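Local coordinates for protein endoglucanase A (Clostridium acetobutylicum, PDB 3IK2) that probably cleaves internal beta-1,4-glucosidic bonds of cellulose and related glucans, as a family 44 endoglucanase built on a TIM-like barrel, at residues Trp58-Asp63 against Thr187-His192; Gly115-Thr120 against Ser126-Val131; Asn439-Ile444 against Phe458-Asn463. All coordinates share one frame; numbering follows the deposited sequence.

In the fold
Contacts 1 and 2 are neighbours, their centres 8 Å apart, in the long loops that follow barrel strands 34-37, 99-103 and 174-177. Along the chain, contact 2 is nested inside the loop that contact 1 closes. Strands 61-63 and 115-116 lie side by side in one small antiparallel sheet, and L190 packs on L117, so the two contacts form one patch beyond the C-terminal ends of the barrel strands. Contact 3 comes later, on the opposite side of the chain's centre, with centres 52 Å from contact 1 and 58 Å from contact 2. It packs the interior of the separate beta domain, whereas contacts 1 and 2 join loops built out from the barrel.

Contact 1: Trp58-Asp63 against Thr187-His192; sequences WKNESD and THPLIH
N60 meets L190 where two turns face each other, one from each of two beta-alpha loops of the TIM-like barrel: the loop after barrel strand 34-37 carries 58-63, and the loop after barrel strand 174-177 carries the other segment. The first is a beta turn closed by E61 N bonding to W58 O, with K59 and N60 both in the left-handed helical region. The second follows helix 184-187, and there H188 O accepts two backbone bonds, from I191 N and H192 N, which hold P189 and L190 in a compact helical bend.

The asparagine has CG on the far side of its CA-CB bond from the carbonyl carbon (chi1 -76°), and its amide lies across the leucine. One methyl does most of the touching: L190 CD2 is 3.7 Å from N60 CG and 3.8 Å from N60 CB, with the amide nitrogen N60 ND2 also 3.8 Å from it. L190 CD1 only grazes ND2. The leucine's chi1 of -100° lies well off a staggered value, which suggests some torsional strain. Beyond N60, the same side chain packs on L117 and W128, so the asparagine lies against one part of a larger apolar cluster.

P189 borders the other end of the amide, its ring carbon CG 4.3 Å from N60 OD1. H188 NE2 also bonds to N40 O, and D63 forms a salt bridge with R41, tying both segments to residues just past strand 34-37. The polar link across the contact goes through a single water. It donates to N60 OD1 at 2.7 Å, and accepts from the backbone nitrogen L190 N at 3.0 Å.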
# COMPACT_ATOMS: atom_id res chain seq x y z
N TRP A 58 21.51 5.75 3.39
CA TRP A 58 22.56 6.33 2.58
C TRP A 58 23.35 7.40 3.33
O TRP A 58 23.22 8.60 3.05
CB TRP A 58 22.00 6.90 1.27
CG TRP A 58 23.01 6.97 0.16
CD1 TRP A 58 23.60 8.08 -0.33
CD2 TRP A 58 23.54 5.87 -0.59
NE1 TRP A 58 24.46 7.75 -1.36
CE2 TRP A 58 24.43 6.40 -1.54
CE3 TRP A 58 23.33 4.48 -0.56
CZ2 TRP A 58 25.13 5.59 -2.45
CZ3 TRP A 58 24.02 3.68 -1.47
CH2 TRP A 58 24.91 4.24 -2.40
N LYS A 59 24.13 6.93 4.30
CA LYS A 59 25.23 7.71 4.91
C LYS A 59 24.81 8.99 5.60
O LYS A 59 25.62 9.92 5.73
CB LYS A 59 26.33 8.03 3.89
CG LYS A 59 27.08 6.82 3.43
CD LYS A 59 26.85 6.52 1.98
CE LYS A 59 27.74 5.36 1.51
NZ LYS A 59 26.99 4.64 0.46
N ASN A 60 23.56 9.00 6.08
CA ASN A 60 22.99 10.17 6.74
C ASN A 60 23.19 11.37 5.86
O ASN A 60 23.54 12.43 6.34
CB ASN A 60 23.68 10.38 8.08
CG ASN A 60 23.23 9.41 9.13
OD1 ASN A 60 22.06 9.05 9.19
ND2 ASN A 60 24.16 8.98 9.99
N GLU A 61 23.00 11.19 4.55
CA GLU A 61 23.28 12.26 3.58
C GLU A 61 22.13 13.26 3.41
O GLU A 61 20.96 12.87 3.14
CB GLU A 61 23.66 11.65 2.23
CG GLU A 61 24.06 12.68 1.18
CD GLU A 61 24.42 12.02 -0.12
OE1 GLU A 61 25.56 11.53 -0.21
OE2 GLU A 61 23.56 11.97 -1.03
N SER A 62 22.48 14.53 3.58
CA SER A 62 21.56 15.64 3.33
C SER A 62 21.81 16.18 1.93
O SER A 62 22.94 16.54 1.58
CB SER A 62 21.76 16.74 4.36
OG SER A 62 21.10 16.42 5.56
N ASP A 63 20.75 16.23 1.14
CA ASP A 63 20.93 16.44 -0.28
C ASP A 63 19.62 16.81 -1.00
O ASP A 63 18.55 16.98 -0.38
CB ASP A 63 21.58 15.18 -0.91
CG ASP A 63 20.71 13.95 -0.76
OD1 ASP A 63 19.48 14.12 -0.57
OD2 ASP A 63 21.24 12.81 -0.81
N THR A 187 16.73 4.14 11.51
CA THR A 187 16.70 4.75 10.20
C THR A 187 17.22 6.21 10.26
O THR A 187 18.00 6.64 9.36
CB THR A 187 15.29 4.72 9.59
OG1 THR A 187 14.86 3.36 9.44
CG2 THR A 187 15.28 5.40 8.18
N HIS A 188 16.78 6.94 11.29
CA HIS A 188 17.11 8.37 11.49
C HIS A 188 17.73 8.70 12.86
O HIS A 188 17.19 9.57 13.59
CB HIS A 188 15.86 9.25 11.26
CG HIS A 188 15.33 9.18 9.86
ND1 HIS A 188 16.01 9.72 8.78
CD2 HIS A 188 14.22 8.60 9.35
CE1 HIS A 188 15.31 9.50 7.68
NE2 HIS A 188 14.22 8.83 8.00
N PRO A 189 18.89 8.07 13.20
CA PRO A 189 19.54 8.31 14.51
C PRO A 189 19.89 9.78 14.72
O PRO A 189 19.89 10.26 15.85
CB PRO A 189 20.82 7.46 14.44
CG PRO A 189 21.05 7.20 12.98
CD PRO A 189 19.68 7.13 12.38
N LEU A 190 20.16 10.49 13.63
CA LEU A 190 20.54 11.90 13.75
C LEU A 190 19.35 12.84 14.04
O LEU A 190 19.52 13.95 14.58
CB LEU A 190 21.31 12.34 12.50
CG LEU A 190 22.83 12.40 12.56
CD1 LEU A 190 23.51 11.30 13.37
CD2 LEU A 190 23.42 12.56 11.13
N ILE A 191 18.16 12.38 13.67
CA ILE A 191 16.92 13.11 13.96
C ILE A 191 16.38 12.69 15.33
O ILE A 191 15.95 13.52 16.12
CB ILE A 191 15.83 12.82 12.84
CG1 ILE A 191 16.32 13.26 11.46
CG2 ILE A 191 14.42 13.42 13.16
CD1 ILE A 191 15.24 13.15 10.38
N HIS A 192 16.37 11.39 15.58
CA HIS A 192 15.65 10.81 16.70
C HIS A 192 16.45 9.65 17.34
O HIS A 192 16.03 8.48 17.23
CB HIS A 192 14.26 10.32 16.22
CG HIS A 192 13.31 9.98 17.32
ND1 HIS A 192 13.48 8.86 18.12
CD2 HIS A 192 12.17 10.59 17.75
CE1 HIS A 192 12.47 8.80 18.99
NE2 HIS A 192 11.68 9.84 18.79
O HOH W 1 20.01 10.06 10.63

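Contact 2: Gly115-Thr120 against Ser126-Val131; sequences GPLANT and SKWKKV
K127 NZ is hydrogen-bonded to S114 OG, just ahead of 115-120, and on its way there the lysine passes alongside L117. The chain bends at chi2 (77°) and again at chi4 (-39°), so two of its atoms reach the same leucine methyl: K127 NZ stands 3.7 Å from L117 CD1, and K127 CG lies 3.8 Å from that methyl. Further back, L117 CG and K127 CG are 4.0 Å apart. The two side chains run past each other in opposite directions, which puts the lysine's aliphatic part against the leucine and takes its ammonium group on to the serine.

The second branch of L117 goes to the indole. Its CD2 is 3.8 Å from W128 CZ2, an oblique approach to the six-membered ring. With W128 CG turned beside its own backbone N (chi1 -60°), the ring swings back towards the leucine, although its CB does not point that way. The ring nitrogen NE1 makes a weak hydrogen bond to D121 O, in the loop between the two segments.

This is a junction between two small three-stranded sheets built out from the barrel. Strand 115-116 is an edge of the antiparallel sheet with 52-53 and 61-63, while 128-132 is the central strand of the mixed sheet with 108-110 and 149-151. N53 and I191 also touch the indole, and N53 and S62 lie against L117. The side chain of W128 is about 12 Å from the calcium ion, which is bound by E48, D144, D147 and S149; next along the strand, K129 NZ hydrogen-bonds to D147 O.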
# COMPACT_ATOMS: atom_id res chain seq x y z
N GLY A 115 25.60 17.02 2.37
CA GLY A 115 26.10 15.67 2.12
C GLY A 115 26.08 14.75 3.34
O GLY A 115 25.27 14.96 4.24
N PRO A 116 26.96 13.74 3.38
CA PRO A 116 26.98 12.82 4.53
C PRO A 116 27.21 13.57 5.84
O PRO A 116 28.15 14.36 5.92
CB PRO A 116 28.12 11.85 4.23
CG PRO A 116 28.34 11.94 2.76
CD PRO A 116 27.98 13.36 2.37
N LEU A 117 26.34 13.36 6.82
CA LEU A 117 26.47 14.03 8.12
C LEU A 117 27.26 13.17 9.09
O LEU A 117 27.30 11.93 8.98
CB LEU A 117 25.08 14.35 8.69
CG LEU A 117 24.35 15.66 8.34
CD1 LEU A 117 24.94 16.53 7.21
CD2 LEU A 117 22.93 15.45 8.11
N ALA A 118 27.93 13.85 10.02
CA ALA A 118 28.71 13.20 11.07
C ALA A 118 27.79 12.90 12.23
O ALA A 118 26.74 13.54 12.38
CB ALA A 118 29.87 14.11 11.53
N ASN A 119 28.19 11.93 13.05
CA ASN A 119 27.45 11.54 14.26
C ASN A 119 27.34 12.67 15.24
O ASN A 119 26.42 12.73 16.04
CB ASN A 119 28.11 10.32 14.88
CG ASN A 119 27.95 9.09 14.02
OD1 ASN A 119 26.95 8.98 13.29
ND2 ASN A 119 28.92 8.17 14.07
N THR A 120 28.29 13.60 15.12
CA THR A 120 28.30 14.84 15.85
C THR A 120 27.18 15.82 15.41
O THR A 120 26.90 16.79 16.14
CB THR A 120 29.69 15.51 15.67
OG1 THR A 120 30.70 14.56 16.02
CG2 THR A 120 29.83 16.68 16.58
N SER A 126 22.96 23.01 13.55
CA SER A 126 22.79 23.89 12.38
C SER A 126 22.36 23.12 11.13
O SER A 126 21.98 23.72 10.11
CB SER A 126 24.10 24.64 12.11
OG SER A 126 25.11 23.74 11.71
N LYS A 127 22.43 21.79 11.23
CA LYS A 127 22.11 20.88 10.13
C LYS A 127 20.61 20.55 10.04
O LYS A 127 20.16 19.95 9.05
CB LYS A 127 22.90 19.58 10.31
CG LYS A 127 24.18 19.50 9.48
CD LYS A 127 25.29 20.31 10.08
CE LYS A 127 26.28 20.75 9.04
NZ LYS A 127 26.60 19.75 8.00
N TRP A 128 19.85 20.97 11.05
CA TRP A 128 18.46 20.61 11.25
C TRP A 128 17.57 21.81 11.57
O TRP A 128 17.95 22.73 12.32
CB TRP A 128 18.37 19.58 12.38
CG TRP A 128 19.16 18.32 12.06
CD1 TRP A 128 20.38 17.97 12.56
CD2 TRP A 128 18.80 17.29 11.14
NE1 TRP A 128 20.81 16.78 12.00
CE2 TRP A 128 19.85 16.33 11.13
CE3 TRP A 128 17.70 17.08 10.30
CZ2 TRP A 128 19.82 15.17 10.34
CZ3 TRP A 128 17.68 15.91 9.47
CH2 TRP A 128 18.73 14.98 9.51
N LYS A 129 16.37 21.80 10.98
CA LYS A 129 15.29 22.68 11.40
C LYS A 129 14.32 21.89 12.26
O LYS A 129 14.05 20.72 11.99
CB LYS A 129 14.56 23.25 10.17
CG LYS A 129 15.44 24.07 9.23
CD LYS A 129 15.97 25.39 9.85
CE LYS A 129 16.89 26.15 8.88
NZ LYS A 129 17.46 27.45 9.40
N LYS A 130 13.83 22.51 13.33
CA LYS A 130 12.81 21.91 14.20
C LYS A 130 11.43 21.87 13.52
O LYS A 130 10.95 22.91 13.04
CB LYS A 130 12.64 22.82 15.42
CG LYS A 130 13.11 22.33 16.74
CD LYS A 130 12.34 21.11 17.20
CE LYS A 130 12.16 21.05 18.72
NZ LYS A 130 10.71 21.15 19.04
N VAL A 131 10.78 20.71 13.58
CA VAL A 131 9.37 20.57 13.22
C VAL A 131 8.50 21.03 14.39
O VAL A 131 8.72 20.62 15.54
CB VAL A 131 8.98 19.06 12.84
CG1 VAL A 131 7.46 18.90 12.55
CG2 VAL A 131 9.81 18.54 11.69

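Contact 3: Asn439-Ile444 against Phe458-Asn463; sequences NKMDII and FNVSSN
M441 and V460 point at each other end to end, and the meeting is made by a single methyl against a branched tip. The methionine leaves its strand extended, with CG anti to the backbone N (chi1 169°) and chi2 also close to trans, and only the last bond turns (chi3 40°). That brings CE down onto both valine methyls. M441 CE is 3.5 Å from V460 CG1, tighter than a usual carbon-carbon contact, and 3.7 Å from V460 CG2. The valine has CG1 anti to its own backbone N and CG2 anti to its carbonyl carbon, and both branches meet the sulfur-borne methyl.

Two residues on from M441, and two back from V460, the contact is looser. I443 CG2 comes obliquely to the phenyl ring of F458, 4.4 Å from F458 CE1. The ring's stacking partner is F495, on strand 494-499.

The backbones stand well apart, M441 CA and V460 CA being 10.0 Å from each other, and I443 CA and F458 CA 10.6 Å. The two strands run in roughly opposite directions and bury their facing side chains between them, as in the two layers of a beta sandwich.

In the order of the sheet, three strands separate 440-447 from 454-461: 427-433, 415-421 and 2-15. From the last of these, I7 touches M441, I443 and V460. On its other face, strand 440-447 sends D442 OD1 to a hydrogen bond with H506 NE2 of strand 503-510, while I444 packs against L401 and Y402 of helix 393-403.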
# COMPACT_ATOMS: atom_id res chain seq x y z
N ASN A 439 -24.16 -6.15 -17.78
CA ASN A 439 -23.75 -6.97 -18.91
C ASN A 439 -22.53 -7.88 -18.64
O ASN A 439 -22.40 -8.92 -19.29
CB ASN A 439 -23.54 -6.13 -20.19
CG ASN A 439 -23.41 -7.00 -21.47
OD1 ASN A 439 -24.29 -7.81 -21.82
ND2 ASN A 439 -22.32 -6.80 -22.20
N LYS A 440 -21.69 -7.51 -17.67
CA LYS A 440 -20.40 -8.20 -17.51
C LYS A 440 -19.92 -8.66 -16.11
O LYS A 440 -20.15 -8.02 -15.09
CB LYS A 440 -19.30 -7.40 -18.18
CG LYS A 440 -18.65 -6.39 -17.33
CD LYS A 440 -17.41 -6.00 -18.05
CE LYS A 440 -16.98 -4.66 -17.58
NZ LYS A 440 -15.63 -4.45 -18.06
N MET A 441 -19.21 -9.78 -16.13
CA MET A 441 -18.52 -10.29 -14.97
C MET A 441 -17.04 -10.46 -15.28
O MET A 441 -16.68 -10.90 -16.37
CB MET A 441 -19.12 -11.62 -14.50
CG MET A 441 -18.24 -12.27 -13.46
SD MET A 441 -18.79 -13.78 -12.75
CE MET A 441 -19.49 -14.66 -14.11
N ASP A 442 -16.19 -10.11 -14.32
CA ASP A 442 -14.74 -10.15 -14.48
C ASP A 442 -14.20 -11.17 -13.52
O ASP A 442 -14.62 -11.21 -12.36
CB ASP A 442 -14.10 -8.79 -14.20
CG ASP A 442 -14.34 -7.81 -15.33
OD1 ASP A 442 -13.61 -7.83 -16.34
OD2 ASP A 442 -15.29 -7.02 -15.19
N ILE A 443 -13.31 -12.03 -14.02
CA ILE A 443 -12.76 -13.09 -13.19
C ILE A 443 -11.24 -13.07 -13.34
O ILE A 443 -10.73 -13.01 -14.45
CB ILE A 443 -13.34 -14.48 -13.57
CG1 ILE A 443 -14.87 -14.45 -13.60
CG2 ILE A 443 -12.90 -15.53 -12.57
CD1 ILE A 443 -15.50 -15.63 -14.35
N ILE A 444 -10.55 -13.09 -12.21
CA ILE A 444 -9.10 -13.34 -12.21
C ILE A 444 -8.86 -14.78 -11.80
O ILE A 444 -9.36 -15.24 -10.76
CB ILE A 444 -8.32 -12.39 -11.24
CG1 ILE A 444 -8.61 -10.94 -11.56
CG2 ILE A 444 -6.78 -12.67 -11.28
CD1 ILE A 444 -8.07 -10.48 -12.91
N PHE A 458 -16.10 -24.03 -14.14
CA PHE A 458 -16.73 -22.87 -13.55
C PHE A 458 -18.20 -23.07 -13.44
O PHE A 458 -18.87 -23.43 -14.41
CB PHE A 458 -16.48 -21.59 -14.39
CG PHE A 458 -15.04 -21.13 -14.41
CD1 PHE A 458 -14.58 -20.21 -13.48
CD2 PHE A 458 -14.15 -21.61 -15.39
CE1 PHE A 458 -13.23 -19.78 -13.50
CE2 PHE A 458 -12.82 -21.19 -15.43
CZ PHE A 458 -12.36 -20.28 -14.46
N ASN A 459 -18.73 -22.74 -12.26
CA ASN A 459 -20.17 -22.74 -12.03
C ASN A 459 -20.60 -21.38 -11.55
O ASN A 459 -20.39 -21.04 -10.38
CB ASN A 459 -20.53 -23.80 -10.99
CG ASN A 459 -19.84 -25.13 -11.25
OD1 ASN A 459 -20.31 -25.92 -12.08
ND2 ASN A 459 -18.69 -25.37 -10.55
N VAL A 460 -21.22 -20.61 -12.43
CA VAL A 460 -21.67 -19.28 -12.09
C VAL A 460 -23.15 -19.31 -11.70
O VAL A 460 -24.04 -19.56 -12.53
CB VAL A 460 -21.42 -18.28 -13.23
CG1 VAL A 460 -21.83 -16.91 -12.82
CG2 VAL A 460 -19.95 -18.31 -13.64
N SER A 461 -23.41 -19.08 -10.42
CA SER A 461 -24.78 -18.88 -9.94
C SER A 461 -25.14 -17.39 -10.02
O SER A 461 -24.58 -16.57 -9.31
CB SER A 461 -24.93 -19.44 -8.51
OG SER A 461 -26.22 -19.16 -8.00
N SER A 462 -26.06 -17.06 -10.91
CA SER A 462 -26.43 -15.67 -11.21
C SER A 462 -27.78 -15.63 -11.93
O SER A 462 -28.16 -16.58 -12.60
CB SER A 462 -25.37 -15.01 -12.09
OG SER A 462 -25.68 -13.64 -12.31
N ASN A 463 -28.50 -14.52 -11.77
CA ASN A 463 -29.70 -14.26 -12.55
C ASN A 463 -29.37 -13.72 -13.96
O ASN A 463 -30.24 -13.70 -14.83
CB ASN A 463 -30.62 -13.29 -11.81
CG ASN A 463 -31.44 -13.97 -10.68
OD1 ASN A 463 -31.43 -15.19 -10.51
ND2 ASN A 463 -32.17 -13.15 -9.93